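PDB 3DF6: ORF99 from Acidianus Filamentous Virus 1, which is of unknown function but may act as an anti-CRISPR protein of the AcrID1 type, countering the defence of its archaeal host. Local coordinates for residues C[15-20]-C[71-76]; C[22-27]-C[91-96]; C[40-45]-C[59-64]. The protein carries 2 engineered substitutions. All coordinates share one frame; numbering follows the deposited sequence.

Contact 1 (C[15-20]-C[71-76]). With CA (calcium ion), chain J.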
loop_
_atom_site.group_PDB
_atom_site.type_symbol
_atom_site.label_atom_id
_atom_site.label_comp_id
_atom_site.label_asym_id
_atom_site.label_seq_id
_atom_site.Cartn_x
_atom_site.Cartn_y
_atom_site.Cartn_z
ATOM N N ASP C 15 5.030 7.370 5.788
ATOM C CA ASP C 15 6.162 7.359 6.707
ATOM C C ASP C 15 7.038 6.100 6.577
ATOM O O ASP C 15 8.262 6.204 6.534
ATOM C CB ASP C 15 5.685 7.509 8.149
ATOM C CG ASP C 15 5.195 8.904 8.440
ATOM O OD1 ASP C 15 5.569 9.828 7.687
ATOM O OD2 ASP C 15 4.433 9.076 9.416
ATOM N N LEU C 16 6.397 4.933 6.511
ATOM C CA LEU C 16 7.103 3.651 6.442
ATOM C C LEU C 16 7.828 3.501 5.101
ATOM O O LEU C 16 8.908 2.892 5.009
ATOM C CB LEU C 16 6.112 2.495 6.620
ATOM C CG LEU C 16 5.616 2.233 8.038
ATOM C CD1 LEU C 16 4.377 1.335 7.963
ATOM C CD2 LEU C 16 6.701 1.584 8.899
ATOM N N PHE C 17 7.211 4.045 4.067
ATOM C CA PHE C 17 7.811 4.119 2.750
ATOM C C PHE C 17 9.067 4.992 2.785
ATOM O O PHE C 17 10.130 4.569 2.305
ATOM C CB PHE C 17 6.789 4.616 1.702
ATOM C CG PHE C 17 7.422 5.090 0.417
ATOM C CD1 PHE C 17 8.033 4.182 -0.449
ATOM C CD2 PHE C 17 7.432 6.447 0.097
ATOM C CE1 PHE C 17 8.648 4.607 -1.634
ATOM C CE2 PHE C 17 8.035 6.897 -1.096
ATOM C CZ PHE C 17 8.657 5.977 -1.955
ATOM N N LEU C 18 8.967 6.187 3.377
ATOM C CA LEU C 18 10.141 7.042 3.525
ATOM C C LEU C 18 11.281 6.407 4.374
ATOM O O LEU C 18 12.473 6.612 4.062
ATOM C CB LEU C 18 9.759 8.478 3.988
ATOM C CG LEU C 18 8.731 9.214 3.088
ATOM C CD1 LEU C 18 8.249 10.534 3.746
ATOM C CD2 LEU C 18 9.242 9.462 1.664
ATOM N N GLU C 19 10.915 5.630 5.402
ATOM C CA GLU C 19 11.861 4.810 6.200
ATOM C C GLU C 19 12.493 3.643 5.441
ATOM O O GLU C 19 13.471 3.040 5.916
ATOM C CB GLU C 19 11.141 4.204 7.400
ATOM C CG GLU C 19 10.830 5.174 8.485
ATOM C CD GLU C 19 10.104 4.538 9.659
ATOM O OE1 GLU C 19 10.082 3.289 9.782
ATOM O OE2 GLU C 19 9.556 5.317 10.467
ATOM N N ASP C 20 11.916 3.324 4.275
ATOM C CA ASP C 20 12.288 2.185 3.458
ATOM C C ASP C 20 11.957 0.826 4.080
ATOM O O ASP C 20 12.559 -0.180 3.731
ATOM C CB ASP C 20 13.765 2.237 3.041
ATOM C CG ASP C 20 14.026 1.453 1.781
ATOM O OD1 ASP C 20 13.177 1.485 0.860
ATOM O OD2 ASP C 20 15.080 0.799 1.715
ATOM N N LYS C 71 13.496 9.029 -2.609
ATOM C CA LYS C 71 12.142 8.486 -2.503
ATOM C C LYS C 71 11.227 9.446 -3.233
ATOM O O LYS C 71 11.337 10.666 -3.042
ATOM C CB LYS C 71 11.692 8.353 -1.041
ATOM C CG LYS C 71 12.346 7.255 -0.185
ATOM C CD LYS C 71 11.687 5.910 -0.397
ATOM C CE LYS C 71 12.403 4.782 0.361
ATOM N NZ LYS C 71 11.696 3.521 0.010
ATOM N N LYS C 72 10.357 8.913 -4.088
ATOM C CA LYS C 72 9.379 9.750 -4.788
ATOM C C LYS C 72 7.965 9.310 -4.459
ATOM O O LYS C 72 7.650 8.111 -4.481
ATOM C CB LYS C 72 9.573 9.720 -6.297
ATOM C CG LYS C 72 10.919 10.347 -6.771
ATOM C CD LYS C 72 10.946 10.338 -8.317
ATOM C CE LYS C 72 12.171 11.034 -8.874
ATOM N NZ LYS C 72 12.413 10.768 -10.363
ATOM N N LEU C 73 7.133 10.300 -4.161
ATOM C CA LEU C 73 5.733 10.090 -3.806
ATOM C C LEU C 73 4.817 10.789 -4.805
ATOM O O LEU C 73 4.925 11.993 -5.028
ATOM C CB LEU C 73 5.474 10.646 -2.396
ATOM C CG LEU C 73 4.096 10.319 -1.812
ATOM C CD1 LEU C 73 4.073 8.811 -1.360
ATOM C CD2 LEU C 73 3.728 11.271 -0.691
ATOM N N PHE C 74 3.918 10.030 -5.423
ATOM C CA PHE C 74 2.944 10.599 -6.340
ATOM C C PHE C 74 1.575 10.561 -5.673
ATOM O O PHE C 74 1.135 9.497 -5.238
ATOM C CB PHE C 74 2.896 9.778 -7.630
ATOM C CG PHE C 74 4.178 9.770 -8.386
ATOM C CD1 PHE C 74 4.375 10.666 -9.428
ATOM C CD2 PHE C 74 5.197 8.858 -8.067
ATOM C CE1 PHE C 74 5.564 10.672 -10.157
ATOM C CE2 PHE C 74 6.406 8.857 -8.779
ATOM C CZ PHE C 74 6.589 9.777 -9.828
ATOM N N VAL C 75 0.905 11.712 -5.601
ATOM C CA VAL C 75 -0.427 11.804 -4.999
ATOM C C VAL C 75 -1.378 12.367 -6.039
ATOM O O VAL C 75 -1.184 13.470 -6.538
ATOM C CB VAL C 75 -0.462 12.704 -3.715
ATOM C CG1 VAL C 75 -1.851 12.692 -3.087
ATOM C CG2 VAL C 75 0.573 12.241 -2.690
ATOM N N GLU C 76 -2.382 11.580 -6.393
ATOM C CA GLU C 76 -3.392 12.002 -7.333
ATOM C C GLU C 76 -4.626 12.463 -6.553
ATOM O O GLU C 76 -5.151 11.713 -5.726
ATOM C CB GLU C 76 -3.758 10.825 -8.240
ATOM C CG GLU C 76 -4.655 11.183 -9.417
ATOM C CD GLU C 76 -5.256 9.940 -10.096
ATOM O OE1 GLU C 76 -5.021 8.827 -9.605
ATOM O OE2 GLU C 76 -5.961 10.081 -11.114
HETATM CA CA CA J . 5.111 12.011 7.184
HETATM O O HOH W 1 3.993 11.785 9.565
HETATM O O HOH W 2 3.381 10.900 5.861
HETATM O O HOH W 3 6.339 13.016 5.258
HETATM O O HOH W 4 4.353 14.069 8.108
#
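Lys71 on strand 69-80 reaches back to the end of helix 3-18, laying its hydrocarbon chain over Phe17 and bringing its ammonium to Asp20. The packing is tightest over the Phe17 ring. Lys71 CD sits 3.7 Å from the ring centroid and 24° off the normal, a CH-pi contact displaced toward the rim. A bend at chi2 (-83°) leads the lysine chain across this face. The ring comes to meet it because Phe17 CG stands opposite its own backbone N (chi1 163°). A phenyl suits this place, being flat enough for the methylenes and greasy enough for the buried side, where Phe25 meets it edge-to-face and Leu73 CD1 lies 4.4 Å from Phe17 CD2. Leu18 adds its CD2, 3.8 Å from Lys71 CB.

Contacts thin out toward solvent, where Lys72 turns from the helix to pair with Asp95. Asp15, in the last turns of the helix, touches nothing on the strand; its OD1 binds a calcium ion at 2.3 Å. Four waters also bind the ion, and Asp15 OD2 accepts a bond from one of them.

At the helix end Asp20 takes positive phi in a Schellman motif, which places its carboxylate beside the lysine tip. Lys71 NZ makes a salt bridge to Asp20 OD1 (2.7 Å), arriving on the anti side but tilted out of the carboxylate plane, and a weak bond to Phe17 O (3.0 Å). Asn94 OD1 is a third acceptor. Three oxygens around one nitrogen, one of them charged and another the carbonyl of a helix end, are consistent with an ammonium that stays protonated although its residue is buried.

Contact 2 (C[22-27]-C[91-96]); sequences IKEFEM and KGVNDW. Engineered in segment 22-27: Met27 (natural residue Leu).
Phe25 and Gly92 form an antiparallel hydrogen-bonded pair, Phe25 N to Gly92 O at 3.0 Å and Gly92 N to Phe25 O at 2.7 Å, where strands 25-27 and 91-96 run with 166° between their directions; Glu26 and Lys91 follow as the non-hydrogen-bonded pair. Phe25 adopts the cramped rotamer with CG between its backbone N and carbonyl carbon (chi1 76°), which swings the ring over the partner strand. Its face lies over the peptide, with Gly92 N 3.7 Å above the ring plane and Gly92 CA 3.7 Å from Phe25 CE2. Glycine suits this place because no side chain stands between ring and backbone. On this side of the sheet the ring also meets Val13 of helix 3-18 and Leu73.

Glu26 and Lys91 share the other face, side by side and pointing the same way. Their methylenes touch, Glu26 CB to Lys91 CG at 4.0 Å, while the salt bridge from Glu26 OE1 to Lys91 NZ is long, also 4.0 Å.

At Glu24 the chain turns a corner, and its extended side chain apparently takes the place of a backbone acceptor: OE2 receives the backbone N-H of Asn94 at 2.8 Å through its anti lone pair, in an almost straight bond (175°).

Strand 25-34 is outermost within its chain, but it pairs antiparallel with a strand of the second subunit, carrying the sheet across the dimer interface. There Glu26 OE2 lies close to Glu26 OE1 of the second subunit; such a pair may share a proton, and Lys91 nearby would probably ease any remaining like charge.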
loop_
_atom_site.group_PDB
_atom_site.type_symbol
_atom_site.label_atom_id
_atom_site.label_comp_id
_atom_site.label_asym_id
_atom_site.label_seq_id
_atom_site.Cartn_x
_atom_site.Cartn_y
_atom_site.Cartn_z
ATOM N N ILE C 22 8.600 0.017 3.901
ATOM C CA ILE C 22 7.882 -0.217 2.649
ATOM C C ILE C 22 8.834 0.291 1.567
ATOM O O ILE C 22 9.173 1.471 1.540
ATOM C CB ILE C 22 6.514 0.466 2.599
ATOM C CG1 ILE C 22 5.555 -0.153 3.645
ATOM C CG2 ILE C 22 5.888 0.334 1.202
ATOM C CD1 ILE C 22 4.311 0.740 3.931
ATOM N N LYS C 23 9.324 -0.617 0.723
ATOM C CA LYS C 23 10.298 -0.245 -0.295
ATOM C C LYS C 23 9.630 0.626 -1.373
ATOM O O LYS C 23 10.169 1.674 -1.741
ATOM C CB LYS C 23 10.889 -1.487 -0.958
ATOM C CG LYS C 23 11.412 -2.577 0.000
ATOM C CD LYS C 23 12.413 -2.045 0.986
ATOM C CE LYS C 23 12.716 -3.094 2.079
ATOM N NZ LYS C 23 13.577 -2.516 3.130
ATOM N N GLU C 24 8.496 0.142 -1.899
ATOM C CA GLU C 24 7.673 0.858 -2.895
ATOM C C GLU C 24 6.222 0.438 -2.696
ATOM O O GLU C 24 5.956 -0.618 -2.111
ATOM C CB GLU C 24 8.097 0.481 -4.331
ATOM C CG GLU C 24 9.532 0.907 -4.668
ATOM C CD GLU C 24 9.806 0.825 -6.146
ATOM O OE1 GLU C 24 9.411 -0.197 -6.750
ATOM O OE2 GLU C 24 10.399 1.787 -6.707
ATOM N N PHE C 25 5.280 1.222 -3.198
ATOM C CA PHE C 25 3.866 0.853 -3.020
ATOM C C PHE C 25 3.020 1.675 -3.967
ATOM O O PHE C 25 3.490 2.668 -4.537
ATOM C CB PHE C 25 3.394 1.080 -1.558
ATOM C CG PHE C 25 3.146 2.543 -1.221
ATOM C CD1 PHE C 25 1.868 3.092 -1.344
ATOM C CD2 PHE C 25 4.198 3.375 -0.846
ATOM C CE1 PHE C 25 1.648 4.462 -1.065
ATOM C CE2 PHE C 25 3.981 4.751 -0.574
ATOM C CZ PHE C 25 2.711 5.275 -0.680
ATOM N N GLU C 26 1.779 1.240 -4.144
ATOM C CA GLU C 26 0.749 2.047 -4.777
ATOM C C GLU C 26 -0.578 1.654 -4.157
ATOM O O GLU C 26 -0.774 0.502 -3.759
ATOM C CB GLU C 26 0.714 1.831 -6.297
ATOM C CG GLU C 26 0.368 0.435 -6.718
ATOM C CD GLU C 26 0.467 0.244 -8.239
ATOM O OE1 GLU C 26 0.471 1.254 -8.996
ATOM O OE2 GLU C 26 0.498 -0.929 -8.663
HETATM N N MSE C 27 -1.487 2.605 -4.063
HETATM C CA MSE C 27 -2.810 2.340 -3.509
HETATM C C MSE C 27 -3.804 3.175 -4.299
HETATM O O MSE C 27 -3.546 4.352 -4.570
HETATM C CB MSE C 27 -2.905 2.765 -2.051
HETATM C CG MSE C 27 -2.108 1.972 -1.061
HETATM SE SE MSE C 27 -2.520 2.730 0.688
HETATM C CE MSE C 27 -1.758 4.505 0.529
ATOM N N LYS C 91 1.326 6.674 -4.774
ATOM C CA LYS C 91 2.340 5.747 -5.258
ATOM C C LYS C 91 3.714 6.182 -4.777
ATOM O O LYS C 91 4.062 7.373 -4.858
ATOM C CB LYS C 91 2.321 5.665 -6.781
ATOM C CG LYS C 91 3.347 4.693 -7.406
ATOM C CD LYS C 91 3.161 4.673 -8.936
ATOM C CE LYS C 91 4.191 3.805 -9.666
ATOM N NZ LYS C 91 4.285 2.433 -9.069
ATOM N N GLY C 92 4.480 5.211 -4.273
ATOM C CA GLY C 92 5.817 5.471 -3.740
ATOM C C GLY C 92 6.818 4.667 -4.544
ATOM O O GLY C 92 6.661 3.457 -4.699
ATOM N N VAL C 93 7.840 5.348 -5.047
ATOM C CA VAL C 93 8.829 4.771 -5.952
ATOM C C VAL C 93 10.233 5.100 -5.420
ATOM O O VAL C 93 10.446 6.165 -4.846
ATOM C CB VAL C 93 8.569 5.384 -7.381
ATOM C CG1 VAL C 93 9.774 5.407 -8.251
ATOM C CG2 VAL C 93 7.424 4.642 -8.077
ATOM N N ASN C 94 11.192 4.209 -5.627
ATOM C CA ASN C 94 12.588 4.501 -5.313
ATOM C C ASN C 94 13.273 4.949 -6.569
ATOM O O ASN C 94 12.882 4.517 -7.635
ATOM C CB ASN C 94 13.292 3.236 -4.872
ATOM C CG ASN C 94 12.866 2.807 -3.524
ATOM O OD1 ASN C 94 12.625 3.638 -2.658
ATOM N ND2 ASN C 94 12.764 1.512 -3.328
ATOM N N ASP C 95 14.298 5.786 -6.451
ATOM C CA ASP C 95 15.087 6.169 -7.609
ATOM C C ASP C 95 16.535 6.381 -7.166
ATOM O O ASP C 95 16.795 6.911 -6.074
ATOM C CB ASP C 95 14.518 7.461 -8.198
ATOM C CG ASP C 95 15.042 7.785 -9.617
ATOM O OD1 ASP C 95 15.684 6.937 -10.286
ATOM O OD2 ASP C 95 14.791 8.929 -10.070
ATOM N N TRP C 96 17.465 5.956 -8.017
ATOM C CA TRP C 96 18.875 6.255 -7.847
ATOM C C TRP C 96 19.144 7.554 -8.565
ATOM O O TRP C 96 18.772 7.731 -9.733
ATOM C CB TRP C 96 19.753 5.165 -8.463
ATOM C CG TRP C 96 21.237 5.443 -8.381
ATOM C CD1 TRP C 96 21.976 6.287 -9.179
ATOM C CD2 TRP C 96 22.161 4.850 -7.470
ATOM N NE1 TRP C 96 23.297 6.255 -8.812
ATOM C CE2 TRP C 96 23.441 5.384 -7.762
ATOM C CE3 TRP C 96 22.032 3.922 -6.423
ATOM C CZ2 TRP C 96 24.589 5.009 -7.057
ATOM C CZ3 TRP C 96 23.182 3.561 -5.713
ATOM C CH2 TRP C 96 24.437 4.109 -6.037
#

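Contact 3 (C[40-45]-C[59-64])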
loop_
_atom_site.group_PDB
_atom_site.type_symbol
_atom_site.label_atom_id
_atom_site.label_comp_id
_atom_site.label_asym_id
_atom_site.label_seq_id
_atom_site.Cartn_x
_atom_site.Cartn_y
_atom_site.Cartn_z
ATOM N N GLU C 40 0.188 16.604 6.515
ATOM C CA GLU C 40 0.778 15.517 7.272
ATOM C C GLU C 40 1.226 14.371 6.360
ATOM O O GLU C 40 2.291 13.801 6.573
ATOM C CB GLU C 40 -0.227 15.031 8.326
ATOM C CG GLU C 40 0.316 14.046 9.322
ATOM C CD GLU C 40 1.496 14.560 10.125
ATOM O OE1 GLU C 40 1.532 15.773 10.460
ATOM O OE2 GLU C 40 2.382 13.724 10.434
ATOM N N LEU C 41 0.418 14.056 5.346
ATOM C CA LEU C 41 0.706 12.991 4.380
ATOM C C LEU C 41 2.022 13.217 3.613
ATOM O O LEU C 41 2.836 12.299 3.454
ATOM C CB LEU C 41 -0.444 12.880 3.369
ATOM C CG LEU C 41 -0.405 11.765 2.303
ATOM C CD1 LEU C 41 -0.584 10.391 2.955
ATOM C CD2 LEU C 41 -1.482 11.981 1.241
ATOM N N ILE C 42 2.203 14.451 3.155
ATOM C CA ILE C 42 3.277 14.831 2.256
ATOM C C ILE C 42 4.557 15.311 2.952
ATOM O O ILE C 42 5.657 15.142 2.411
ATOM C CB ILE C 42 2.713 15.842 1.246
ATOM C CG1 ILE C 42 1.774 15.074 0.315
ATOM C CG2 ILE C 42 3.808 16.570 0.469
ATOM C CD1 ILE C 42 0.691 15.904 -0.284
ATOM N N GLY C 43 4.427 15.860 4.161
ATOM C CA GLY C 43 5.596 16.273 4.931
ATOM C C GLY C 43 6.336 17.428 4.288
ATOM O O GLY C 43 5.721 18.351 3.752
ATOM N N LYS C 44 7.665 17.367 4.326
ATOM C CA LYS C 44 8.495 18.430 3.788
ATOM C C LYS C 44 9.360 17.892 2.643
ATOM O O LYS C 44 10.521 17.559 2.859
ATOM C CB LYS C 44 9.411 18.978 4.882
ATOM C CG LYS C 44 8.709 19.430 6.161
ATOM C CD LYS C 44 7.944 20.718 5.960
ATOM C CE LYS C 44 7.318 21.175 7.294
ATOM N NZ LYS C 44 7.015 22.617 7.256
ATOM N N PRO C 45 8.805 17.796 1.421
ATOM C CA PRO C 45 9.617 17.216 0.353
ATOM C C PRO C 45 10.779 18.136 -0.005
ATOM O O PRO C 45 10.707 19.359 0.195
ATOM C CB PRO C 45 8.649 17.112 -0.823
ATOM C CG PRO C 45 7.306 17.479 -0.302
ATOM C CD PRO C 45 7.475 18.221 0.955
ATOM N N ASP C 59 0.570 15.277 -8.109
ATOM C CA ASP C 59 1.798 15.871 -7.609
ATOM C C ASP C 59 2.863 14.808 -7.397
ATOM O O ASP C 59 2.572 13.693 -6.973
ATOM C CB ASP C 59 1.573 16.603 -6.293
ATOM C CG ASP C 59 0.701 17.838 -6.436
ATOM O OD1 ASP C 59 0.205 18.155 -7.549
ATOM O OD2 ASP C 59 0.493 18.486 -5.400
ATOM N N GLU C 60 4.097 15.185 -7.679
ATOM C CA GLU C 60 5.239 14.322 -7.484
ATOM C C GLU C 60 6.142 14.993 -6.457
ATOM O O GLU C 60 6.619 16.094 -6.690
ATOM C CB GLU C 60 5.968 14.163 -8.807
ATOM C CG GLU C 60 7.218 13.317 -8.730
ATOM C CD GLU C 60 7.963 13.335 -10.063
ATOM O OE1 GLU C 60 7.326 13.624 -11.106
ATOM O OE2 GLU C 60 9.176 13.076 -10.069
ATOM N N TYR C 61 6.343 14.335 -5.327
ATOM C CA TYR C 61 7.167 14.863 -4.242
ATOM C C TYR C 61 8.407 14.005 -4.097
ATOM O O TYR C 61 8.307 12.793 -4.005
ATOM C CB TYR C 61 6.392 14.841 -2.938
ATOM C CG TYR C 61 5.073 15.587 -3.016
ATOM C CD1 TYR C 61 5.040 16.987 -3.037
ATOM C CD2 TYR C 61 3.874 14.898 -3.069
ATOM C CE1 TYR C 61 3.805 17.688 -3.110
ATOM C CE2 TYR C 61 2.646 15.575 -3.129
ATOM C CZ TYR C 61 2.622 16.956 -3.151
ATOM O OH TYR C 61 1.408 17.604 -3.204
ATOM N N SER C 62 9.571 14.647 -4.060
ATOM C CA SER C 62 10.850 13.943 -3.970
ATOM C C SER C 62 11.484 14.191 -2.586
ATOM O O SER C 62 11.422 15.313 -2.058
ATOM C CB SER C 62 11.771 14.415 -5.114
ATOM O OG SER C 62 11.155 14.115 -6.373
ATOM N N TYR C 63 12.079 13.138 -2.006
ATOM C CA TYR C 63 12.682 13.202 -0.675
ATOM C C TYR C 63 14.082 12.601 -0.780
ATOM O O TYR C 63 14.222 11.452 -1.238
ATOM C CB TYR C 63 11.846 12.405 0.366
ATOM C CG TYR C 63 10.354 12.753 0.389
ATOM C CD1 TYR C 63 9.829 13.579 1.394
ATOM C CD2 TYR C 63 9.484 12.279 -0.595
ATOM C CE1 TYR C 63 8.472 13.909 1.422
ATOM C CE2 TYR C 63 8.125 12.604 -0.576
ATOM C CZ TYR C 63 7.637 13.423 0.442
ATOM O OH TYR C 63 6.297 13.745 0.473
ATOM N N ASP C 64 15.104 13.360 -0.377
ATOM C CA ASP C 64 16.483 12.850 -0.377
ATOM C C ASP C 64 16.552 11.735 0.672
ATOM O O ASP C 64 16.235 11.961 1.823
ATOM C CB ASP C 64 17.482 13.946 0.008
ATOM C CG ASP C 64 17.407 15.168 -0.888
ATOM O OD1 ASP C 64 17.051 15.031 -2.088
ATOM O OD2 ASP C 64 17.727 16.278 -0.373
#
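Tyr61 projects from strand 56-64 onto the end of helix 35-42, meeting Ile42 and Pro45 along its whole length. Tyr61 CB lies 3.8 Å from Pro45 CG, the proline running alongside and pointing the same way. Farther out, Tyr61 CD1 comes within 3.6 Å of the same Pro45 CG. The ring itself lies under Ile42, whose CG2 methyl stands over its centre, 3.6 Å from the centroid and only 4° off the normal, a nearly ideal CH-pi contact. The longer branch of the isoleucine continues toward the rim, CD1 to Tyr61 CE2 at 3.5 Å. At the tip, Tyr61 OH touches Ile42 CD1, also at 3.5 Å, and gives a weak bond to Asp59 OD2.

Helix 35-42 packs here on one face of the five-stranded antiparallel sheet, the face that also carries helix 3-18. Gly43, just past the helix, has positive phi, a conformation easy for a residue without a side chain, and the chain then leads to Pro45.

Pro45 CB makes a CH-pi contact with the ring of Tyr63, offset toward the rim (4.2 Å to the centroid). Tyr63 OH donates a very short bond, 2.5 Å, to Ile42 O, which lies in the ring plane at the edge.

All three contacts are partly buried, but the centres of contacts 1 and 3 lie about 6 Å from the chain centre and that of contact 2 about 10 Å. Contacts 1 and 3 seat the ends of helices 3-18 and 35-42 on neighbouring strands, 69-80 and 56-64; Leu18 and Tyr63 touch where the two meet. Contact 2 instead joins strand to strand at the sheet's border, and backbone pairing of strands 69-80 and 84-96 ties it to contact 1. Contact 1 gathers oxygens round a buried lysine, probably keeping it charged; contact 3 relies on aromatic faces and a phenol hydroxyl, contact 2 on backbone pairing, with Glu26 at the interface. Contacts 2 and 3 do not touch.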